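Local coordinates for protein putative O-GlcNAcase nagJ (Clostridium perfringens, PDB 6PV5) that probably acts as a hexosaminidase of glycoside hydrolase family 84, through the catalytic barrel contained in this piece of a longer protein, at residues Arg309-Ala315 with Tyr356-Phe360. Residues are numbered along the deposited sequence; the frame is centred on the assembly and turned at random.
Sequences RSGVQQA and YTKEF. With EDO (1,2-ethanediol), chain F.
Y356 reaches across to Q314, its OH donating to OE1 over 2.6 Å. The C=O...donor angle of 156° brings the hydroxyl in off the C=O line, somewhat out of the carbonyl plane; amide and ring planes stand 61° apart. With CG anti to the backbone N (chi1 168°), the phenol runs past the start of helix 311-326, R309 O lying at its edge 3.6 Å from CD1. The same hydroxyl accepts from V340 N, while Q314 NE2 is held by N308 OD1, so both ends of the pair are fixed.

G311, with no side chain between the backbones, has its CA 4.1 Å from F360 CA. F360 brings its ring edge to G311 O, and its CD1 packs against A315 CB at 3.9 Å. One face of this ring receives the Y356 hydroxyl, offset toward the rim.

Y356 N donates to O1 of 1,2-ethanediol (2.9 Å), probably from the crystallisation liquor. R309 pairs with E341, its side chain about 9 Å from that of D305, the predicted proton donor.

On the outer flank V312 CG2 touches E359 CB. One water takes the G311 N-H and gives to E359 OE1 (2.6 Å); another takes the V312 N-H and gives to the same oxygen (3.1 Å). The carboxylate thus meets first-turn N-H groups through water, consistent with favourable electrostatics at the helix N-terminus. The phenol-amide bond is a separate, direct link between helices 311-326 and 355-363, which flank the TIM barrel.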
loop_
_atom_site.group_PDB
_atom_site.type_symbol
_atom_site.label_atom_id
_atom_site.label_comp_id
_atom_site.label_asym_id
_atom_site.label_seq_id
_atom_site.Cartn_x
_atom_site.Cartn_y
_atom_site.Cartn_z
ATOM N N ARG A 309 -26.749 6.162 -15.408
ATOM C CA ARG A 309 -26.588 4.728 -15.518
ATOM C C ARG A 309 -26.487 4.347 -16.990
ATOM O O ARG A 309 -26.864 3.244 -17.370
ATOM C CB ARG A 309 -27.779 4.041 -14.849
ATOM C CG ARG A 309 -27.455 2.659 -14.309
ATOM C CD ARG A 309 -28.154 2.399 -12.994
ATOM N NE ARG A 309 -27.434 1.316 -12.346
ATOM C CZ ARG A 309 -26.722 1.437 -11.235
ATOM N NH1 ARG A 309 -26.636 2.604 -10.618
ATOM N NH2 ARG A 309 -26.107 0.378 -10.737
ATOM N N SER A 310 -25.999 5.271 -17.821
ATOM C CA SER A 310 -25.833 4.941 -19.228
ATOM C C SER A 310 -24.414 4.460 -19.481
ATOM O O SER A 310 -23.490 5.264 -19.570
ATOM C CB SER A 310 -26.189 6.060 -20.161
ATOM O OG SER A 310 -25.878 5.684 -21.509
ATOM N N GLY A 311 -24.285 3.137 -19.612
ATOM C CA GLY A 311 -23.021 2.480 -19.886
ATOM C C GLY A 311 -22.491 2.862 -21.264
ATOM O O GLY A 311 -21.286 3.040 -21.427
ATOM N N VAL A 312 -23.391 2.959 -22.254
ATOM C CA VAL A 312 -22.956 3.183 -23.629
ATOM C C VAL A 312 -22.318 4.573 -23.722
ATOM O O VAL A 312 -21.182 4.701 -24.159
ATOM C CB VAL A 312 -24.088 2.953 -24.656
ATOM C CG1 VAL A 312 -23.692 3.399 -26.071
ATOM C CG2 VAL A 312 -24.522 1.491 -24.684
ATOM N N GLN A 313 -23.020 5.589 -23.209
ATOM C CA GLN A 313 -22.589 6.981 -23.278
ATOM C C GLN A 313 -21.294 7.200 -22.502
ATOM O O GLN A 313 -20.408 7.920 -22.973
ATOM C CB GLN A 313 -23.708 7.916 -22.811
ATOM C CG GLN A 313 -24.913 7.882 -23.742
ATOM C CD GLN A 313 -26.146 8.611 -23.265
ATOM O OE1 GLN A 313 -26.593 8.465 -22.130
ATOM N NE2 GLN A 313 -26.740 9.384 -24.156
ATOM N N GLN A 314 -21.166 6.557 -21.329
ATOM C CA GLN A 314 -19.951 6.715 -20.535
ATOM C C GLN A 314 -18.759 6.084 -21.257
ATOM O O GLN A 314 -17.665 6.646 -21.273
ATOM C CB GLN A 314 -20.108 6.140 -19.120
ATOM C CG GLN A 314 -21.180 6.831 -18.280
ATOM C CD GLN A 314 -21.462 6.112 -16.980
ATOM O OE1 GLN A 314 -20.767 5.175 -16.588
ATOM N NE2 GLN A 314 -22.478 6.579 -16.270
ATOM N N ALA A 315 -18.965 4.893 -21.830
ATOM C CA ALA A 315 -17.888 4.210 -22.517
ATOM C C ALA A 315 -17.493 5.008 -23.758
ATOM O O ALA A 315 -16.307 5.093 -24.091
ATOM C CB ALA A 315 -18.299 2.803 -22.863
ATOM N N TYR A 356 -26.072 -2.298 -17.294
ATOM C CA TYR A 356 -25.027 -1.277 -17.330
ATOM C C TYR A 356 -23.673 -1.889 -17.693
ATOM O O TYR A 356 -22.955 -1.370 -18.550
ATOM C CB TYR A 356 -24.990 -0.398 -16.069
ATOM C CG TYR A 356 -23.737 0.448 -15.980
ATOM C CD1 TYR A 356 -23.727 1.758 -16.431
ATOM C CD2 TYR A 356 -22.547 -0.081 -15.507
ATOM C CE1 TYR A 356 -22.581 2.541 -16.372
ATOM C CE2 TYR A 356 -21.380 0.671 -15.484
ATOM C CZ TYR A 356 -21.401 1.990 -15.904
ATOM O OH TYR A 356 -20.263 2.742 -15.885
ATOM N N THR A 357 -23.321 -2.995 -17.028
ATOM C CA THR A 357 -22.008 -3.598 -17.201
ATOM C C THR A 357 -21.883 -4.155 -18.613
ATOM O O THR A 357 -20.803 -4.099 -19.215
ATOM C CB THR A 357 -21.735 -4.687 -16.151
ATOM O OG1 THR A 357 -21.614 -4.044 -14.878
ATOM C CG2 THR A 357 -20.464 -5.464 -16.427
ATOM N N LYS A 358 -22.991 -4.731 -19.100
ATOM C CA LYS A 358 -23.020 -5.331 -20.421
ATOM C C LYS A 358 -22.669 -4.256 -21.453
ATOM O O LYS A 358 -21.746 -4.419 -22.225
ATOM C CB LYS A 358 -24.386 -5.974 -20.671
ATOM C CG LYS A 358 -24.601 -6.534 -22.067
ATOM C CD LYS A 358 -25.947 -7.213 -22.232
ATOM C CE LYS A 358 -26.153 -7.757 -23.631
ATOM N NZ LYS A 358 -24.991 -8.567 -24.073
ATOM N N GLU A 359 -23.383 -3.140 -21.399
ATOM C CA GLU A 359 -23.220 -2.040 -22.331
ATOM C C GLU A 359 -21.872 -1.353 -22.136
ATOM O O GLU A 359 -21.182 -1.073 -23.116
ATOM C CB GLU A 359 -24.396 -1.081 -22.165
ATOM C CG GLU A 359 -25.719 -1.778 -22.419
ATOM C CD GLU A 359 -26.908 -0.851 -22.542
ATOM O OE1 GLU A 359 -26.767 0.336 -22.168
ATOM O OE2 GLU A 359 -27.976 -1.326 -23.011
ATOM N N PHE A 360 -21.492 -1.099 -20.871
ATOM C CA PHE A 360 -20.221 -0.450 -20.600
ATOM C C PHE A 360 -19.068 -1.307 -21.126
ATOM O O PHE A 360 -18.205 -0.802 -21.851
ATOM C CB PHE A 360 -20.086 -0.031 -19.126
ATOM C CG PHE A 360 -18.861 0.792 -18.803
ATOM C CD1 PHE A 360 -18.831 2.162 -19.039
ATOM C CD2 PHE A 360 -17.721 0.199 -18.264
ATOM C CE1 PHE A 360 -17.692 2.906 -18.738
ATOM C CE2 PHE A 360 -16.591 0.946 -17.950
ATOM C CZ PHE A 360 -16.583 2.306 -18.180
HETATM C C1 EDO F . -28.620 -2.465 -14.181
HETATM O O1 EDO F . -27.320 -2.492 -14.703
HETATM C C2 EDO F . -29.004 -1.095 -14.282
HETATM O O2 EDO F . -28.821 -0.823 -15.650
HETATM O O HOH W 1 -26.407 3.382 -22.305
HETATM O O HOH W 2 -26.129 0.859 -19.672
#